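Long-range contacts in protease LasA (Pseudomonas aeruginosa, PDB 3IT5), which cleaves the pentaglycine cross-links of staphylococcal cell walls and helps degrade host elastin as a secreted zinc metalloendopeptidase: residues 21-26 with 34-39; 77-82 with 121-126. All coordinates share one frame; numbering follows the deposited sequence.

Interaction 1. Residues 21-26 with 34-39; sequences GAHSNT and SFDASY. With ZN (zinc ion), chain E.
Gly21 and Ala22 lie against Ser34 at the start of strand 34-38. Gly21 O accepts a hydrogen from His23 ND1 at 2.7 Å, with the oxygen exactly in the ring plane. This bond and the zinc bond at NE2 together hold the rotation of the imidazole. Ala22 CA comes 3.1 Å from Ser34 O in a CA-H...O contact. His23 then pairs with Ser34 in a single antiparallel hydrogen-bonded bridge. His23 N donates to Ser34 O, and Ser34 N donates to His23 O, each at 2.8 Å. The ring of His23 turns back over the strand because CG sits between the backbone N and the carbonyl carbon (chi1 49°). Ser34 O lies over one ring face, offset toward the rim. NE2 of His23 binds the zinc ion at 2.2 Å. Asp36 crosses the histidine side chain at about a right angle and binds the same zinc through OD1 at 2.0 Å. Its carboxylate plane is turned 59° from the ring. Beyond Ser24, Asn25 packs its CA 3.7 Å from Ser34 OG, while its OD1 accepts from His122 NE2. Ser34 OG is itself hydrogen-bonded to Ser124 OG. His122 and water 1 complete the zinc site of this M23 peptidase. With ND1 donating to a carbonyl, NE2 is the ring nitrogen that binds the metal, and the bound zinc would probably make water 1 more acidic.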
loop_
_atom_site.group_PDB
_atom_site.type_symbol
_atom_site.label_atom_id
_atom_site.label_comp_id
_atom_site.label_asym_id
_atom_site.label_seq_id
_atom_site.Cartn_x
_atom_site.Cartn_y
_atom_site.Cartn_z
ATOM N N GLY A 21 10.974 1.836 -0.146
ATOM C CA GLY A 21 11.020 2.730 -1.300
ATOM C C GLY A 21 10.051 2.389 -2.418
ATOM O O GLY A 21 9.705 1.218 -2.632
ATOM N N ALA A 22 9.615 3.424 -3.131
ATOM C CA ALA A 22 8.705 3.271 -4.255
ATOM C C ALA A 22 9.334 2.447 -5.373
ATOM O O ALA A 22 10.543 2.519 -5.620
ATOM C CB ALA A 22 8.264 4.632 -4.777
ATOM N N HIS A 23 8.501 1.659 -6.036
ATOM C CA HIS A 23 8.952 0.801 -7.120
ATOM C C HIS A 23 7.790 0.498 -8.044
ATOM O O HIS A 23 6.638 0.808 -7.723
ATOM C CB HIS A 23 9.584 -0.491 -6.579
ATOM C CG HIS A 23 8.755 -1.190 -5.547
ATOM N ND1 HIS A 23 8.689 -0.769 -4.236
ATOM C CD2 HIS A 23 7.970 -2.289 -5.627
ATOM C CE1 HIS A 23 7.892 -1.574 -3.556
ATOM N NE2 HIS A 23 7.447 -2.508 -4.376
ATOM N N SER A 24 8.092 -0.081 -9.202
ATOM C CA SER A 24 7.053 -0.529 -10.112
ATOM C C SER A 24 6.451 -1.807 -9.549
ATOM O O SER A 24 7.057 -2.457 -8.694
ATOM C CB SER A 24 7.616 -0.761 -11.519
ATOM O OG SER A 24 8.312 -1.992 -11.608
ATOM N N ASN A 25 5.253 -2.152 -10.011
ATOM C CA ASN A 25 4.574 -3.378 -9.602
ATOM C C ASN A 25 5.472 -4.615 -9.694
ATOM O O ASN A 25 5.405 -5.506 -8.847
ATOM C CB ASN A 25 3.316 -3.576 -10.450
ATOM C CG ASN A 25 2.364 -4.593 -9.861
ATOM O OD1 ASN A 25 1.983 -4.506 -8.693
ATOM N ND2 ASN A 25 1.946 -5.551 -10.681
ATOM N N THR A 26 6.317 -4.643 -10.724
ATOM C CA THR A 26 7.242 -5.747 -10.972
ATOM C C THR A 26 8.567 -5.553 -10.241
ATOM O O THR A 26 9.392 -6.472 -10.176
ATOM C CB THR A 26 7.533 -5.898 -12.480
ATOM O OG1 THR A 26 8.157 -4.702 -12.970
ATOM C CG2 THR A 26 6.245 -6.151 -13.252
ATOM N N SER A 34 4.191 1.600 -6.721
ATOM C CA SER A 34 4.006 0.780 -5.524
ATOM C C SER A 34 4.985 1.105 -4.399
ATOM O O SER A 34 6.090 1.599 -4.639
ATOM C CB SER A 34 4.132 -0.710 -5.879
ATOM O OG SER A 34 3.398 -1.048 -7.050
ATOM N N PHE A 35 4.561 0.824 -3.173
ATOM C CA PHE A 35 5.473 0.749 -2.040
ATOM C C PHE A 35 5.057 -0.382 -1.110
ATOM O O PHE A 35 3.875 -0.736 -1.033
ATOM C CB PHE A 35 5.616 2.095 -1.306
ATOM C CG PHE A 35 4.427 2.484 -0.465
ATOM C CD1 PHE A 35 4.338 2.085 0.870
ATOM C CD2 PHE A 35 3.423 3.290 -0.991
ATOM C CE1 PHE A 35 3.249 2.461 1.659
ATOM C CE2 PHE A 35 2.336 3.678 -0.211
ATOM C CZ PHE A 35 2.244 3.264 1.116
ATOM N N ASP A 36 6.037 -0.965 -0.434
ATOM C CA ASP A 36 5.775 -2.051 0.494
ATOM C C ASP A 36 5.701 -1.509 1.909
ATOM O O ASP A 36 6.233 -0.439 2.196
ATOM C CB ASP A 36 6.851 -3.134 0.392
ATOM C CG ASP A 36 7.024 -3.658 -1.020
ATOM O OD1 ASP A 36 6.014 -3.786 -1.749
ATOM O OD2 ASP A 36 8.173 -3.950 -1.406
ATOM N N ALA A 37 5.020 -2.248 2.779
ATOM C CA ALA A 37 4.892 -1.877 4.176
ATOM C C ALA A 37 4.694 -3.116 5.030
ATOM O O ALA A 37 3.979 -4.045 4.651
ATOM C CB ALA A 37 3.744 -0.893 4.377
ATOM N N SER A 38 5.355 -3.121 6.180
ATOM C CA SER A 38 5.232 -4.200 7.140
ATOM C C SER A 38 5.433 -3.606 8.523
ATOM O O SER A 38 6.267 -2.707 8.701
ATOM C CB SER A 38 6.286 -5.272 6.867
ATOM O OG SER A 38 6.152 -6.364 7.753
ATOM N N TYR A 39 4.670 -4.094 9.498
ATOM C CA TYR A 39 4.831 -3.636 10.876
ATOM C C TYR A 39 6.290 -3.732 11.320
ATOM O O TYR A 39 6.863 -2.737 11.766
ATOM C CB TYR A 39 3.917 -4.401 11.851
ATOM C CG TYR A 39 4.361 -4.274 13.299
ATOM C CD1 TYR A 39 4.254 -3.062 13.974
ATOM C CD2 TYR A 39 4.910 -5.360 13.980
ATOM C CE1 TYR A 39 4.679 -2.930 15.296
ATOM C CE2 TYR A 39 5.341 -5.242 15.304
ATOM C CZ TYR A 39 5.216 -4.024 15.956
ATOM O OH TYR A 39 5.635 -3.892 17.262
HETATM ZN ZN ZN E . 6.545 -4.410 -3.632
HETATM O O HOH W 1 6.892 -6.425 -3.164
#

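Interaction 2. Residues 77-82 with 121-126; sequences TNYYHM and LHFSLL. With ZN (zinc ion), chain E.
Thr77 to Tyr80 pair with His122 to Leu125 as antiparallel strands, their axes approaching to 4.5 Å and their N-to-C directions at 160°. Asn78 and Ser124 form a hydrogen-bonded pair, as do Tyr80 and His122, though the bond from His122 N to Tyr80 O is weak. On one face, Tyr79 and Phe123 lie side by side. Tyr79 CE2 comes 3.5 Å from Phe123 CD1, and the ring planes are 52° apart. Thr77 CG2 lies 3.7 Å from Phe123 CZ. The face of Asn78, Tyr80, His122 and Ser124 is largely polar, though Leu126 CD1 packs 3.6 Å from Asn78 CB. There water 2 accepts from Asn78 ND2, donates to His122 O and bonds Ser124 OG at 2.6 Å. Arg68 NE bonds Asn78 OD1, and Ser34 OG bonds Ser124 OG. The extended chi1 of His122 (168°) carries its ring toward the zinc ion, bound by ND1 at 2.2 Å; Asn25 OD1 accepts from NE2. His81, an inferred proton donor/acceptor, sets CD2 3.5 Å from His122 CB. Its ND1 bonds Ala109 O, and NE2 makes a weak 3.5 Å bond to zinc-bound water 1. Strand 66-70 flanks 75-83, and 34-38 flanks 121-127. Val51 of strand 50-52 packs on Tyr79, Met82 and Leu121.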
loop_
_atom_site.group_PDB
_atom_site.type_symbol
_atom_site.label_atom_id
_atom_site.label_comp_id
_atom_site.label_asym_id
_atom_site.label_seq_id
_atom_site.Cartn_x
_atom_site.Cartn_y
_atom_site.Cartn_z
ATOM N N THR A 77 -6.634 1.011 -5.975
ATOM C CA THR A 77 -5.460 0.533 -5.262
ATOM C C THR A 77 -5.356 -0.984 -5.358
ATOM O O THR A 77 -6.360 -1.693 -5.298
ATOM C CB THR A 77 -5.450 1.000 -3.792
ATOM O OG1 THR A 77 -6.747 0.809 -3.214
ATOM C CG2 THR A 77 -5.077 2.475 -3.708
ATOM N N ASN A 78 -4.133 -1.469 -5.536
ATOM C CA ASN A 78 -3.876 -2.898 -5.584
ATOM C C ASN A 78 -3.154 -3.380 -4.331
ATOM O O ASN A 78 -2.346 -2.655 -3.753
ATOM C CB ASN A 78 -3.076 -3.256 -6.835
ATOM C CG ASN A 78 -3.304 -4.683 -7.278
ATOM O OD1 ASN A 78 -4.348 -5.010 -7.847
ATOM N ND2 ASN A 78 -2.327 -5.547 -7.017
ATOM N N TYR A 79 -3.455 -4.611 -3.926
ATOM C CA TYR A 79 -2.934 -5.195 -2.697
ATOM C C TYR A 79 -2.469 -6.615 -3.004
ATOM O O TYR A 79 -3.284 -7.494 -3.286
ATOM C CB TYR A 79 -4.014 -5.211 -1.606
ATOM C CG TYR A 79 -4.657 -3.862 -1.364
ATOM C CD1 TYR A 79 -5.656 -3.376 -2.219
ATOM C CD2 TYR A 79 -4.265 -3.070 -0.293
ATOM C CE1 TYR A 79 -6.232 -2.139 -2.013
ATOM C CE2 TYR A 79 -4.847 -1.832 -0.072
ATOM C CZ TYR A 79 -5.823 -1.370 -0.935
ATOM O OH TYR A 79 -6.401 -0.141 -0.712
ATOM N N TYR A 80 -1.156 -6.826 -2.969
ATOM C CA TYR A 80 -0.589 -8.136 -3.266
ATOM C C TYR A 80 0.163 -8.656 -2.048
ATOM O O TYR A 80 0.427 -7.904 -1.103
ATOM C CB TYR A 80 0.301 -8.078 -4.522
ATOM C CG TYR A 80 0.729 -9.434 -5.059
ATOM C CD1 TYR A 80 -0.212 -10.426 -5.346
ATOM C CD2 TYR A 80 2.073 -9.719 -5.291
ATOM C CE1 TYR A 80 0.181 -11.671 -5.842
ATOM C CE2 TYR A 80 2.476 -10.966 -5.788
ATOM C CZ TYR A 80 1.530 -11.929 -6.055
ATOM O OH TYR A 80 1.928 -13.150 -6.540
ATOM N N HIS A 81 0.497 -9.945 -2.076
ATOM C CA HIS A 81 1.026 -10.663 -0.912
ATOM C C HIS A 81 -0.006 -10.679 0.223
ATOM O O HIS A 81 0.334 -10.488 1.387
ATOM C CB HIS A 81 2.354 -10.075 -0.422
ATOM C CG HIS A 81 3.398 -9.935 -1.486
ATOM N ND1 HIS A 81 3.761 -10.969 -2.324
ATOM C CD2 HIS A 81 4.192 -8.887 -1.814
ATOM C CE1 HIS A 81 4.717 -10.557 -3.138
ATOM N NE2 HIS A 81 4.999 -9.299 -2.847
ATOM N N MET A 82 -1.265 -10.908 -0.139
ATOM C CA MET A 82 -2.368 -10.960 0.820
ATOM C C MET A 82 -2.632 -12.386 1.284
ATOM O O MET A 82 -2.175 -13.349 0.667
ATOM C CB MET A 82 -3.645 -10.381 0.204
ATOM C CG MET A 82 -3.599 -8.890 -0.098
ATOM S SD MET A 82 -3.533 -7.870 1.383
ATOM C CE MET A 82 -5.112 -8.244 2.158
ATOM N N LEU A 121 3.264 -6.135 2.721
ATOM C CA LEU A 121 2.246 -5.791 1.733
ATOM C C LEU A 121 2.860 -5.000 0.573
ATOM O O LEU A 121 3.527 -3.988 0.791
ATOM C CB LEU A 121 1.111 -4.984 2.379
ATOM C CG LEU A 121 0.161 -4.239 1.428
ATOM C CD1 LEU A 121 -0.808 -5.191 0.726
ATOM C CD2 LEU A 121 -0.595 -3.140 2.162
ATOM N N HIS A 122 2.632 -5.480 -0.649
ATOM C CA HIS A 122 2.946 -4.739 -1.869
ATOM C C HIS A 122 1.671 -4.004 -2.299
ATOM O O HIS A 122 0.647 -4.627 -2.572
ATOM C CB HIS A 122 3.462 -5.709 -2.946
ATOM C CG HIS A 122 3.542 -5.129 -4.326
ATOM N ND1 HIS A 122 4.663 -4.484 -4.800
ATOM C CD2 HIS A 122 2.653 -5.137 -5.348
ATOM C CE1 HIS A 122 4.456 -4.105 -6.048
ATOM N NE2 HIS A 122 3.239 -4.479 -6.402
ATOM N N PHE A 123 1.749 -2.675 -2.346
ATOM C CA PHE A 123 0.567 -1.812 -2.460
ATOM C C PHE A 123 0.719 -0.818 -3.616
ATOM O O PHE A 123 1.640 -0.006 -3.618
ATOM C CB PHE A 123 0.351 -1.107 -1.111
ATOM C CG PHE A 123 -0.588 0.064 -1.153
ATOM C CD1 PHE A 123 -1.965 -0.129 -1.213
ATOM C CD2 PHE A 123 -0.097 1.366 -1.076
ATOM C CE1 PHE A 123 -2.838 0.956 -1.225
ATOM C CE2 PHE A 123 -0.965 2.462 -1.089
ATOM C CZ PHE A 123 -2.334 2.255 -1.166
ATOM N N SER A 124 -0.191 -0.885 -4.589
ATOM C CA SER A 124 -0.048 -0.137 -5.851
ATOM C C SER A 124 -1.182 0.842 -6.159
ATOM O O SER A 124 -2.345 0.574 -5.866
ATOM C CB SER A 124 0.084 -1.106 -7.026
ATOM O OG SER A 124 1.057 -2.101 -6.766
ATOM N N LEU A 125 -0.824 1.956 -6.793
ATOM C CA LEU A 125 -1.780 2.979 -7.209
ATOM C C LEU A 125 -2.149 2.833 -8.683
ATOM O O LEU A 125 -1.276 2.787 -9.555
ATOM C CB LEU A 125 -1.218 4.381 -6.935
ATOM C CG LEU A 125 -2.087 5.625 -7.174
ATOM C CD1 LEU A 125 -3.306 5.667 -6.256
ATOM C CD2 LEU A 125 -1.240 6.881 -6.987
ATOM N N LEU A 126 -3.452 2.770 -8.947
ATOM C CA LEU A 126 -3.972 2.636 -10.304
ATOM C C LEU A 126 -4.960 3.737 -10.672
ATOM O O LEU A 126 -5.419 4.494 -9.814
ATOM C CB LEU A 126 -4.633 1.266 -10.503
ATOM C CG LEU A 126 -3.719 0.038 -10.464
ATOM C CD1 LEU A 126 -3.481 -0.425 -9.029
ATOM C CD2 LEU A 126 -4.326 -1.080 -11.290
HETATM ZN ZN ZN E . 6.545 -4.410 -3.632
HETATM O O HOH W 2 -0.178 -4.083 -5.527
HETATM O O HOH W 1 6.892 -6.425 -3.164
#

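In the fold
Both contacts are buried, and they meet at the zinc ion in the antiparallel sheet of this M23 domain. Interaction 1 brings a loop onto strand 34-38 with one isolated bridge and buries 276 Å². Interaction 2 is a regular strand pair and buries 531 Å². The sheet joins them, since strands 34-38 and 121-127 are neighbours in it. Interaction 1 supplies two zinc ligands and interaction 2 the third, together with His81 beside the metal-bound water. A second shell also links them: Ser34 OG and Ser124 OG are 2.6 Å apart and probably hydrogen-bonded. Interaction 1 is mainly polar, whereas interaction 2 also has an aromatic and aliphatic face turned from the metal.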